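Local coordinates for outer membrane protein YopM (Yersinia pestis, PDB 1JL5) that binds calcium and probably acts as a secreted leucine-rich-repeat effector that alters host cell physiology and promotes bacterial survival in host tissues, at residues Y39-W43 / L65-D70; Q111-L117 / P131-G137; L230-Q234 / L252-P257; A344-A350 / H363-L369. All blocks are in the same frame, centred on the assembly; numbering follows the deposited sequence.

Contact 1: residues Y39-W43 / L65-D70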
# COMPACT_ATOMS: atom_id res chain seq x y z
N TYR A 39 -0.41 28.37 44.75
CA TYR A 39 -0.57 27.56 43.54
C TYR A 39 0.38 28.06 42.47
O TYR A 39 1.12 27.28 41.88
CB TYR A 39 -2.00 27.63 43.02
CG TYR A 39 -2.93 26.71 43.77
CD1 TYR A 39 -2.75 25.33 43.73
CD2 TYR A 39 -3.95 27.22 44.56
CE1 TYR A 39 -3.57 24.48 44.45
CE2 TYR A 39 -4.78 26.38 45.29
CZ TYR A 39 -4.58 25.01 45.23
OH TYR A 39 -5.40 24.18 45.94
N TYR A 40 0.37 29.37 42.25
CA TYR A 40 1.24 29.97 41.25
C TYR A 40 2.67 29.56 41.48
O TYR A 40 3.37 29.15 40.55
CB TYR A 40 1.20 31.49 41.32
CG TYR A 40 -0.13 32.12 41.01
CD1 TYR A 40 -1.12 31.42 40.31
CD2 TYR A 40 -0.38 33.44 41.37
CE1 TYR A 40 -2.32 32.04 39.97
CE2 TYR A 40 -1.56 34.06 41.04
CZ TYR A 40 -2.53 33.36 40.35
OH TYR A 40 -3.69 34.01 40.02
N ASN A 41 3.12 29.70 42.72
CA ASN A 41 4.48 29.38 43.06
C ASN A 41 4.73 27.89 42.97
O ASN A 41 5.80 27.47 42.54
CB ASN A 41 4.80 29.91 44.46
CG ASN A 41 4.80 31.42 44.50
OD1 ASN A 41 4.42 32.06 43.52
ND2 ASN A 41 5.22 31.99 45.62
N ALA A 42 3.75 27.10 43.39
CA ALA A 42 3.91 25.66 43.31
C ALA A 42 4.05 25.34 41.82
O ALA A 42 4.91 24.55 41.42
CB ALA A 42 2.68 24.96 43.88
N TRP A 43 3.24 26.00 41.01
CA TRP A 43 3.26 25.78 39.58
C TRP A 43 4.52 26.29 38.92
O TRP A 43 5.06 25.65 38.02
CB TRP A 43 2.02 26.41 38.94
CG TRP A 43 0.78 25.77 39.45
CD1 TRP A 43 0.66 24.51 39.97
CD2 TRP A 43 -0.54 26.32 39.45
NE1 TRP A 43 -0.64 24.25 40.29
CE2 TRP A 43 -1.40 25.34 39.98
CE3 TRP A 43 -1.08 27.55 39.05
CZ2 TRP A 43 -2.77 25.55 40.13
CZ3 TRP A 43 -2.44 27.76 39.20
CH2 TRP A 43 -3.27 26.76 39.73
N LEU A 65 -2.94 26.37 34.14
CA LEU A 65 -3.21 26.16 35.56
C LEU A 65 -3.68 27.45 36.21
O LEU A 65 -4.71 27.48 36.89
CB LEU A 65 -1.94 25.67 36.25
CG LEU A 65 -1.58 24.22 35.96
CD1 LEU A 65 -0.12 23.97 36.27
CD2 LEU A 65 -2.49 23.32 36.79
N ARG A 66 -2.93 28.51 35.99
CA ARG A 66 -3.26 29.81 36.56
C ARG A 66 -4.61 30.27 36.07
O ARG A 66 -5.47 30.64 36.87
CB ARG A 66 -2.19 30.83 36.17
CG ARG A 66 -0.80 30.48 36.65
CD ARG A 66 0.17 31.55 36.24
NE ARG A 66 -0.23 32.84 36.80
CZ ARG A 66 0.43 33.47 37.76
NH1 ARG A 66 1.54 32.94 38.27
NH2 ARG A 66 -0.02 34.62 38.22
N ASP A 67 -4.81 30.25 34.76
CA ASP A 67 -6.07 30.68 34.19
C ASP A 67 -7.19 29.87 34.81
O ASP A 67 -8.23 30.40 35.19
CB ASP A 67 -6.08 30.48 32.68
CG ASP A 67 -7.28 31.11 32.03
OD1 ASP A 67 -7.44 32.35 32.16
OD2 ASP A 67 -8.08 30.38 31.40
N CYS A 68 -6.97 28.57 34.92
CA CYS A 68 -7.97 27.69 35.51
C CYS A 68 -8.25 28.12 36.94
O CYS A 68 -9.40 28.27 37.34
CB CYS A 68 -7.48 26.25 35.49
SG CYS A 68 -8.62 25.15 36.30
N LEU A 69 -7.18 28.31 37.70
CA LEU A 69 -7.30 28.72 39.08
C LEU A 69 -8.02 30.06 39.18
O LEU A 69 -8.99 30.20 39.91
CB LEU A 69 -5.91 28.85 39.71
CG LEU A 69 -5.86 29.11 41.21
CD1 LEU A 69 -6.42 27.91 41.95
CD2 LEU A 69 -4.43 29.38 41.63
N ASP A 70 -7.54 31.04 38.41
CA ASP A 70 -8.11 32.38 38.41
C ASP A 70 -9.57 32.40 37.97
O ASP A 70 -10.41 33.01 38.62
CB ASP A 70 -7.29 33.30 37.51
CG ASP A 70 -5.84 33.37 37.93
OD1 ASP A 70 -5.54 32.98 39.08
OD2 ASP A 70 -4.99 33.80 37.12
O HOH W 1 2.63 30.37 38.42

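Contact 2: residues Q111-L117 / P131-G137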
# COMPACT_ATOMS: atom_id res chain seq x y z
N GLN A 111 -11.54 16.19 45.01
CA GLN A 111 -12.73 15.41 45.31
C GLN A 111 -13.85 15.93 44.42
O GLN A 111 -14.92 15.34 44.33
CB GLN A 111 -13.11 15.58 46.77
CG GLN A 111 -12.09 15.00 47.72
CD GLN A 111 -11.99 13.50 47.60
OE1 GLN A 111 -12.93 12.78 47.94
NE2 GLN A 111 -10.85 13.02 47.10
N SER A 112 -13.58 17.06 43.77
CA SER A 112 -14.54 17.68 42.89
C SER A 112 -14.37 17.19 41.46
O SER A 112 -15.17 17.52 40.58
CB SER A 112 -14.35 19.19 42.92
OG SER A 112 -13.02 19.52 42.55
N LEU A 113 -13.32 16.41 41.22
CA LEU A 113 -13.07 15.91 39.88
C LEU A 113 -14.18 15.00 39.38
O LEU A 113 -14.50 13.99 40.00
CB LEU A 113 -11.73 15.17 39.81
CG LEU A 113 -11.16 15.14 38.39
CD1 LEU A 113 -10.76 16.57 38.01
CD2 LEU A 113 -9.96 14.21 38.30
N LYS A 114 -14.77 15.38 38.26
CA LYS A 114 -15.83 14.60 37.65
C LYS A 114 -15.29 13.97 36.38
O LYS A 114 -15.74 12.91 35.96
CB LYS A 114 -17.02 15.49 37.30
CG LYS A 114 -17.78 16.01 38.50
CD LYS A 114 -18.93 16.89 38.05
CE LYS A 114 -19.81 17.30 39.21
NZ LYS A 114 -20.91 18.20 38.74
N SER A 115 -14.32 14.63 35.78
CA SER A 115 -13.75 14.13 34.54
C SER A 115 -12.23 14.12 34.55
O SER A 115 -11.58 15.14 34.77
CB SER A 115 -14.26 14.98 33.38
OG SER A 115 -13.76 14.49 32.15
N LEU A 116 -11.67 12.94 34.31
CA LEU A 116 -10.23 12.76 34.25
C LEU A 116 -9.87 12.24 32.87
O LEU A 116 -10.14 11.08 32.56
CB LEU A 116 -9.76 11.77 35.31
CG LEU A 116 -8.28 11.41 35.22
CD1 LEU A 116 -7.44 12.68 35.43
CD2 LEU A 116 -7.93 10.36 36.25
N LEU A 117 -9.28 13.10 32.05
CA LEU A 117 -8.87 12.74 30.70
C LEU A 117 -7.36 12.87 30.60
O LEU A 117 -6.84 13.94 30.31
CB LEU A 117 -9.50 13.65 29.65
CG LEU A 117 -10.86 13.26 29.08
CD1 LEU A 117 -11.93 13.36 30.15
CD2 LEU A 117 -11.19 14.19 27.91
N PRO A 131 -14.22 10.53 44.21
CA PRO A 131 -15.60 10.06 44.40
C PRO A 131 -16.61 10.50 43.34
O PRO A 131 -17.55 9.77 43.05
CB PRO A 131 -15.95 10.59 45.79
CG PRO A 131 -15.15 11.84 45.88
CD PRO A 131 -13.81 11.40 45.33
N LEU A 132 -16.42 11.68 42.77
CA LEU A 132 -17.35 12.19 41.78
C LEU A 132 -16.97 11.90 40.34
O LEU A 132 -17.62 12.37 39.41
CB LEU A 132 -17.51 13.70 41.96
CG LEU A 132 -17.85 14.19 43.37
CD1 LEU A 132 -17.99 15.70 43.34
CD2 LEU A 132 -19.15 13.54 43.84
N LEU A 133 -15.92 11.11 40.14
CA LEU A 133 -15.48 10.83 38.78
C LEU A 133 -16.60 10.26 37.91
O LEU A 133 -17.19 9.22 38.21
CB LEU A 133 -14.29 9.87 38.78
CG LEU A 133 -13.48 10.00 37.48
CD1 LEU A 133 -12.92 11.41 37.39
CD2 LEU A 133 -12.36 8.97 37.44
N GLU A 134 -16.89 10.97 36.83
CA GLU A 134 -17.91 10.57 35.88
C GLU A 134 -17.24 10.03 34.63
O GLU A 134 -17.74 9.11 33.99
CB GLU A 134 -18.77 11.78 35.52
CG GLU A 134 -19.73 12.21 36.60
CD GLU A 134 -20.38 13.54 36.30
OE1 GLU A 134 -20.38 13.94 35.11
OE2 GLU A 134 -20.90 14.18 37.24
N TYR A 135 -16.11 10.63 34.29
CA TYR A 135 -15.37 10.22 33.11
C TYR A 135 -13.94 9.88 33.47
O TYR A 135 -13.20 10.71 34.00
CB TYR A 135 -15.40 11.36 32.08
CG TYR A 135 -14.85 10.99 30.72
CD1 TYR A 135 -13.54 10.56 30.56
CD2 TYR A 135 -15.64 11.11 29.58
CE1 TYR A 135 -13.02 10.25 29.31
CE2 TYR A 135 -15.14 10.81 28.31
CZ TYR A 135 -13.83 10.37 28.19
OH TYR A 135 -13.32 10.07 26.95
N LEU A 136 -13.56 8.64 33.19
CA LEU A 136 -12.21 8.18 33.45
C LEU A 136 -11.55 7.90 32.11
O LEU A 136 -11.67 6.80 31.57
CB LEU A 136 -12.22 6.91 34.30
CG LEU A 136 -10.84 6.32 34.58
CD1 LEU A 136 -9.98 7.33 35.32
CD2 LEU A 136 -10.98 5.04 35.39
N GLY A 137 -10.87 8.91 31.57
CA GLY A 137 -10.20 8.76 30.30
C GLY A 137 -8.72 8.57 30.54
O GLY A 137 -7.98 9.53 30.73
O HOH W 2 -22.10 16.44 36.68

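Contact 3: residues L230-Q234 / L252-P257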
# COMPACT_ATOMS: atom_id res chain seq x y z
N LEU A 230 -19.64 -15.79 21.13
CA LEU A 230 -20.17 -14.56 21.66
C LEU A 230 -21.19 -14.99 22.70
O LEU A 230 -21.75 -16.08 22.61
CB LEU A 230 -20.85 -13.76 20.56
CG LEU A 230 -19.90 -13.19 19.50
CD1 LEU A 230 -20.69 -12.38 18.48
CD2 LEU A 230 -18.87 -12.31 20.19
N PRO A 231 -21.44 -14.16 23.71
CA PRO A 231 -22.43 -14.58 24.70
C PRO A 231 -23.80 -14.47 24.04
O PRO A 231 -23.90 -14.05 22.88
CB PRO A 231 -22.25 -13.57 25.82
CG PRO A 231 -21.89 -12.33 25.07
CD PRO A 231 -20.89 -12.83 24.05
N GLU A 232 -24.84 -14.86 24.75
CA GLU A 232 -26.17 -14.76 24.17
C GLU A 232 -26.40 -13.30 23.83
O GLU A 232 -26.13 -12.41 24.63
CB GLU A 232 -27.22 -15.25 25.15
CG GLU A 232 -28.61 -15.17 24.57
CD GLU A 232 -29.57 -16.07 25.30
OE1 GLU A 232 -29.53 -16.08 26.54
OE2 GLU A 232 -30.35 -16.76 24.62
N LEU A 233 -26.91 -13.05 22.63
CA LEU A 233 -27.13 -11.69 22.16
C LEU A 233 -28.58 -11.37 21.86
O LEU A 233 -28.97 -10.20 21.88
CB LEU A 233 -26.34 -11.47 20.88
CG LEU A 233 -24.85 -11.81 20.90
CD1 LEU A 233 -24.30 -11.82 19.47
CD2 LEU A 233 -24.12 -10.81 21.78
N GLN A 234 -29.37 -12.39 21.57
CA GLN A 234 -30.75 -12.19 21.19
C GLN A 234 -31.61 -11.47 22.20
O GLN A 234 -32.62 -10.88 21.84
CB GLN A 234 -31.38 -13.52 20.81
CG GLN A 234 -31.62 -14.45 21.97
CD GLN A 234 -31.99 -15.82 21.49
OE1 GLN A 234 -32.80 -15.96 20.58
NE2 GLN A 234 -31.39 -16.84 22.08
N LEU A 252 -22.32 -17.46 15.23
CA LEU A 252 -22.76 -16.31 15.98
C LEU A 252 -24.02 -16.76 16.66
O LEU A 252 -24.75 -17.61 16.14
CB LEU A 252 -23.08 -15.15 15.05
CG LEU A 252 -21.92 -14.63 14.22
CD1 LEU A 252 -22.37 -13.41 13.43
CD2 LEU A 252 -20.75 -14.29 15.13
N PRO A 253 -24.28 -16.24 17.86
CA PRO A 253 -25.49 -16.64 18.56
C PRO A 253 -26.60 -15.94 17.81
O PRO A 253 -26.35 -15.21 16.85
CB PRO A 253 -25.32 -16.01 19.95
CG PRO A 253 -23.82 -15.82 20.07
CD PRO A 253 -23.43 -15.38 18.70
N ASP A 254 -27.83 -16.16 18.24
CA ASP A 254 -28.93 -15.46 17.63
C ASP A 254 -28.55 -14.03 17.92
O ASP A 254 -28.16 -13.69 19.03
CB ASP A 254 -30.22 -15.85 18.31
CG ASP A 254 -30.53 -17.30 18.10
OD1 ASP A 254 -30.68 -17.68 16.92
OD2 ASP A 254 -30.60 -18.06 19.08
N LEU A 255 -28.64 -13.19 16.90
CA LEU A 255 -28.23 -11.81 17.03
C LEU A 255 -29.18 -10.90 17.79
O LEU A 255 -30.34 -11.22 18.00
CB LEU A 255 -27.99 -11.25 15.64
CG LEU A 255 -26.89 -12.03 14.91
CD1 LEU A 255 -26.80 -11.57 13.48
CD2 LEU A 255 -25.57 -11.83 15.65
N PRO A 256 -28.67 -9.74 18.23
CA PRO A 256 -29.55 -8.82 18.94
C PRO A 256 -30.62 -8.52 17.91
O PRO A 256 -30.31 -8.21 16.76
CB PRO A 256 -28.64 -7.64 19.23
CG PRO A 256 -27.29 -8.31 19.43
CD PRO A 256 -27.27 -9.29 18.29
N PRO A 257 -31.90 -8.62 18.29
CA PRO A 257 -32.98 -8.35 17.34
C PRO A 257 -32.91 -7.02 16.60
O PRO A 257 -33.40 -6.90 15.49
CB PRO A 257 -34.24 -8.48 18.20
CG PRO A 257 -33.75 -8.07 19.56
CD PRO A 257 -32.43 -8.78 19.65
O HOH W 3 -28.22 -14.94 21.23

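Contact 4: residues A344-A350 / H363-L369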
# COMPACT_ATOMS: atom_id res chain seq x y z
N ALA A 344 -15.47 -5.42 -5.77
CA ALA A 344 -15.62 -6.82 -6.12
C ALA A 344 -14.33 -7.28 -6.78
O ALA A 344 -14.31 -8.23 -7.57
CB ALA A 344 -16.79 -6.99 -7.07
N SER A 345 -13.26 -6.59 -6.44
CA SER A 345 -11.95 -6.92 -6.95
C SER A 345 -11.55 -8.30 -6.46
O SER A 345 -12.11 -8.82 -5.49
CB SER A 345 -10.94 -5.90 -6.45
OG SER A 345 -11.04 -5.81 -5.05
N PHE A 346 -10.57 -8.90 -7.13
CA PHE A 346 -10.08 -10.22 -6.74
C PHE A 346 -11.18 -11.25 -6.68
O PHE A 346 -11.39 -11.92 -5.67
CB PHE A 346 -9.36 -10.12 -5.41
CG PHE A 346 -8.16 -9.25 -5.45
CD1 PHE A 346 -7.02 -9.67 -6.13
CD2 PHE A 346 -8.16 -8.01 -4.82
CE1 PHE A 346 -5.89 -8.86 -6.18
CE2 PHE A 346 -7.04 -7.20 -4.87
CZ PHE A 346 -5.90 -7.62 -5.55
N ASN A 347 -11.90 -11.36 -7.78
CA ASN A 347 -12.96 -12.33 -7.90
C ASN A 347 -12.80 -12.91 -9.27
O ASN A 347 -11.82 -12.62 -9.95
CB ASN A 347 -14.32 -11.66 -7.73
CG ASN A 347 -14.73 -11.59 -6.29
OD1 ASN A 347 -15.05 -12.60 -5.69
ND2 ASN A 347 -14.70 -10.39 -5.73
N HIS A 348 -13.75 -13.73 -9.68
CA HIS A 348 -13.67 -14.34 -10.98
C HIS A 348 -14.77 -13.79 -11.87
O HIS A 348 -15.43 -14.54 -12.59
CB HIS A 348 -13.82 -15.85 -10.86
CG HIS A 348 -13.05 -16.60 -11.88
ND1 HIS A 348 -11.72 -16.92 -11.71
CD2 HIS A 348 -13.39 -17.02 -13.12
CE1 HIS A 348 -11.28 -17.51 -12.80
NE2 HIS A 348 -12.27 -17.58 -13.67
N LEU A 349 -14.96 -12.49 -11.81
CA LEU A 349 -15.99 -11.84 -12.61
C LEU A 349 -15.58 -11.69 -14.06
O LEU A 349 -14.51 -11.16 -14.36
CB LEU A 349 -16.31 -10.47 -12.04
CG LEU A 349 -16.73 -10.46 -10.57
CD1 LEU A 349 -17.04 -9.04 -10.16
CD2 LEU A 349 -17.94 -11.38 -10.37
N ALA A 350 -16.42 -12.18 -14.95
CA ALA A 350 -16.18 -12.06 -16.38
C ALA A 350 -16.81 -10.71 -16.73
O ALA A 350 -16.37 -10.02 -17.64
CB ALA A 350 -16.89 -13.17 -17.14
N HIS A 363 -14.42 -0.74 -7.58
CA HIS A 363 -13.12 -1.38 -7.48
C HIS A 363 -13.37 -2.82 -7.84
O HIS A 363 -13.82 -3.60 -7.01
CB HIS A 363 -12.55 -1.28 -6.07
CG HIS A 363 -12.09 0.10 -5.72
ND1 HIS A 363 -11.54 0.41 -4.49
CD2 HIS A 363 -12.11 1.25 -6.42
CE1 HIS A 363 -11.24 1.70 -4.46
NE2 HIS A 363 -11.57 2.23 -5.62
N VAL A 364 -13.12 -3.16 -9.10
CA VAL A 364 -13.34 -4.51 -9.58
C VAL A 364 -12.03 -5.01 -10.17
O VAL A 364 -11.99 -5.86 -11.06
CB VAL A 364 -14.46 -4.54 -10.62
CG1 VAL A 364 -14.65 -5.95 -11.16
CG2 VAL A 364 -15.75 -4.07 -9.97
N GLU A 365 -10.96 -4.44 -9.64
CA GLU A 365 -9.60 -4.77 -10.02
C GLU A 365 -9.39 -6.28 -9.89
O GLU A 365 -9.93 -6.92 -8.99
CB GLU A 365 -8.64 -4.03 -9.08
CG GLU A 365 -9.41 -3.31 -7.95
CD GLU A 365 -8.51 -2.75 -6.87
OE1 GLU A 365 -7.54 -2.04 -7.21
OE2 GLU A 365 -8.79 -3.02 -5.68
N TYR A 366 -8.61 -6.84 -10.80
CA TYR A 366 -8.29 -8.26 -10.75
C TYR A 366 -9.49 -9.18 -10.80
O TYR A 366 -9.81 -9.89 -9.85
CB TYR A 366 -7.45 -8.53 -9.51
CG TYR A 366 -6.24 -7.64 -9.47
CD1 TYR A 366 -5.20 -7.81 -10.38
CD2 TYR A 366 -6.15 -6.59 -8.56
CE1 TYR A 366 -4.10 -6.96 -10.39
CE2 TYR A 366 -5.05 -5.73 -8.56
CZ TYR A 366 -4.03 -5.93 -9.48
OH TYR A 366 -2.93 -5.10 -9.47
N ASN A 367 -10.15 -9.14 -11.94
CA ASN A 367 -11.29 -9.97 -12.24
C ASN A 367 -11.06 -10.26 -13.70
O ASN A 367 -10.60 -9.38 -14.44
CB ASN A 367 -12.59 -9.19 -12.04
CG ASN A 367 -13.15 -9.34 -10.65
OD1 ASN A 367 -13.65 -10.40 -10.28
ND2 ASN A 367 -13.06 -8.29 -9.85
N PRO A 368 -11.33 -11.49 -14.14
CA PRO A 368 -11.13 -11.83 -15.55
C PRO A 368 -12.25 -11.19 -16.36
O PRO A 368 -12.98 -11.86 -17.07
CB PRO A 368 -11.21 -13.35 -15.55
CG PRO A 368 -12.21 -13.62 -14.48
CD PRO A 368 -11.76 -12.68 -13.38
N LEU A 369 -12.39 -9.88 -16.20
CA LEU A 369 -13.41 -9.11 -16.90
C LEU A 369 -13.18 -9.16 -18.40
O LEU A 369 -12.11 -8.79 -18.88
CB LEU A 369 -13.37 -7.66 -16.42
CG LEU A 369 -14.42 -7.17 -15.41
CD1 LEU A 369 -14.72 -8.23 -14.38
CD2 LEU A 369 -13.91 -5.90 -14.76
O HOH W 4 -9.76 -4.11 -3.46
O HOH W 5 -9.13 -12.65 -10.15

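Contact 1: residues Y39-W43 / L65-D70
Tyr-40 and Arg-66 are tied first by a bridging water, which donates to Tyr-40 O at 2.6 Å and accepts from Arg-66 NH1 at 2.8 Å. They belong to the antiparallel helix hairpin, 36-48 against 58-71, that precedes and caps the leucine-rich repeats; the axes of the two short segments lie 10.4 Å apart at 166°. A second tie is a cation-pi stack: the Arg-66 chain bends at its third torsion and lays its guanidinium flat over one face of the Tyr-40 ring, planes 16° apart, with Arg-66 CZ 3.5 Å from the Tyr-40 ring centroid. The hydroxyl of the same ring donates to Asp-70 OD1, which lies near the ring plane while the carboxylate stands almost perpendicular to it; the modelled separation is implausibly short, so its exact length is doubtful. Below this polar rim Trp-43 is sandwiched, with Tyr-39 CB against one face and Leu-65 CB against the opposite one, the latter 3.5 Å from the centroid of the six-membered ring of Trp-43. Trp-43 NE1 is hydrogen-bonded to Glu-88 O, and Leu-65 reaches Leu-76, joining the hairpin to the first repeat. Leu-69 reaches the aromatic groups because chi1 of -173° turns its CG away from the backbone N: CB meets the edge of Trp-43 at CH2, 3.4 Å away, and CD2 lies against both Trp-43 CH2 and Tyr-39 CB, 3.3 Å from the latter.

Contact 2: residues Q111-L117 / P131-G137
Two different first torsions bring Leu-117 and Tyr-135 together: chi1 of -89° keeps Leu-117 CG beside its backbone N, whereas chi1 of -171° sets Tyr-135 CG opposite its own backbone N. The side chains cross at about a right angle, and Leu-117 CD1 sits over one ring face in a CH-pi contact, 3.7 Å from the Tyr-135 centroid. Gly-137, paired with Leu-117, has its CA at the edge of that ring, where a side chain would run into Tyr-135 CE1. Beneath, the backbones form parallel bridges. Tyr-135 N donates to Lys-114 O at 2.9 Å, and the nearly straight bond from Leu-116 N to Tyr-135 O (2.7 Å, 176°) returns the link. On the other side of the strands, Leu-116 CD2 lies alongside Leu-136 CD1 at 3.8 Å, and Leu-133 CD1 fills in against Leu-116 CB, also at 3.8 Å. Lys-114 and Glu-134 run side by side; their charges stay beyond salt-bridge distance, joined by a water that accepts from Lys-114 NZ at 3.0 Å and donates to Glu-134 OE2 at 2.6 Å. Short parallel strands of successive repeats, with Leu-116 and Leu-136 turned into the core and Ser-115, Leu-117 and Tyr-135 on the inner curve, are the hallmark of the leucine-rich-repeat solenoid.

Contact 3: residues L230-Q234 / L252-P257
Leu-233 projects toward the 252-257 segment and can be followed outward from its backbone. Both segments carry a Leu-Pro-acidic-Leu sequence in irregular chain on the outer, convex side of the leucine-rich-repeat solenoid, stacked one repeat upon the next and running in roughly the same direction. The CB of Leu-233 rests against Asp-254 O at 3.4 Å and against the ring carbon Pro-256 CD at 3.5 Å. A chi1 of -52° sets CG beside the backbone N, and the CD1 branch then touches two side chains of the next repeat: Leu-233 CD1 meets Pro-253 CD at 3.7 Å and Leu-255 CD2 at 4.0 Å. Equivalent leucines lie alongside each other and point the same way, as in the pair Leu-230 CD1 and Leu-252 CD2, 3.9 Å apart, while Pro-253 packs across the CB of Leu-230. Ile-242 of strand 241-243 underlies Leu-230, Leu-233 and Pro-256. At the outer rim, Gln-234 has CG between the backbone N and the carbonyl carbon (chi1 71°), and from there its extended chain runs beside Asp-254, CB against CB. Its NE2 donates back within its own segment to the anti lone pair of Glu-232 OE2 at 2.7 Å, which lies 20° out of the amide plane. No clear direct hydrogen bond joins the segments; instead a water accepts from Leu-233 N at 2.7 Å and donates to Asp-254 O. Beyond it, Pro-256 CA approaches Leu-233 O to 3.3 Å in a CA-H...O contact.

Contact 4: residues A344-A350 / H363-L369
Asn-367 spreads its buried side-chain amide across the turn of the preceding repeat. ND2 donates to Ala-344 O at 2.6 Å, nearly straight at 165° and with the acceptor in the amide plane. The other hydrogen of the same ND2 serves Val-364 O of its own segment at 2.9 Å. OD1 accepts from Leu-349 N, although this oxygen is crowded in the model and its exact place is less sure. CG beside the backbone N (chi1 -92°) folds the amide back over its own turn, where it meets both chains. Ala-344 O is gripped twice, since Asn-347 ND2 reaches it at 2.9 Å from the opposite face, standing above the carbonyl plane rather than on a lone pair. Asn-347 is held in turn by the repeat before, through Val-324 O and Leu-329 N. Alongside, Ala-344 N donates to His-363 O at 2.8 Å, continuing the pairing of the strands into the turn. Outside this core, the Phe-346 and Tyr-366 rings run side by side, planes 17° apart but slid so that they barely overlap. A water links Ser-345 OG to Glu-365 OE2, which also forms a salt bridge with Arg-383. Pro-368 CG sits over one face of the His-348 ring, 4.0 Å from its centroid, and His-348 NE2 bonds to Ser-206 of the second subunit. The Phe-346 side chain lies about 5 Å from a bound calcium ion. Buried asparagines repeated turn after turn, each satisfying backbone groups of adjacent coils, are the signature of the leucine-rich-repeat fold.

From the N terminus, contact 1 comes first and closes the hairpin of helices 36-48 and 58-71 that sits at the start of the solenoid. Contact 2 follows, its centre about 20 Å away, closing one repeat turn between strands 115-117 and 135-137. Contact 3 closes another turn farther round the arc, between the convex segments of repeats 8 and 9. Contact 4 closes the turn joining repeats 14 and 15 near the C-terminal end, about 63 Å from contact 1, centre to centre. All four are in series: none nests within or crosses another, and none touches another. Together they sample the helical cap, the inner strands, the outer turns and the asparagine core of one curved coil.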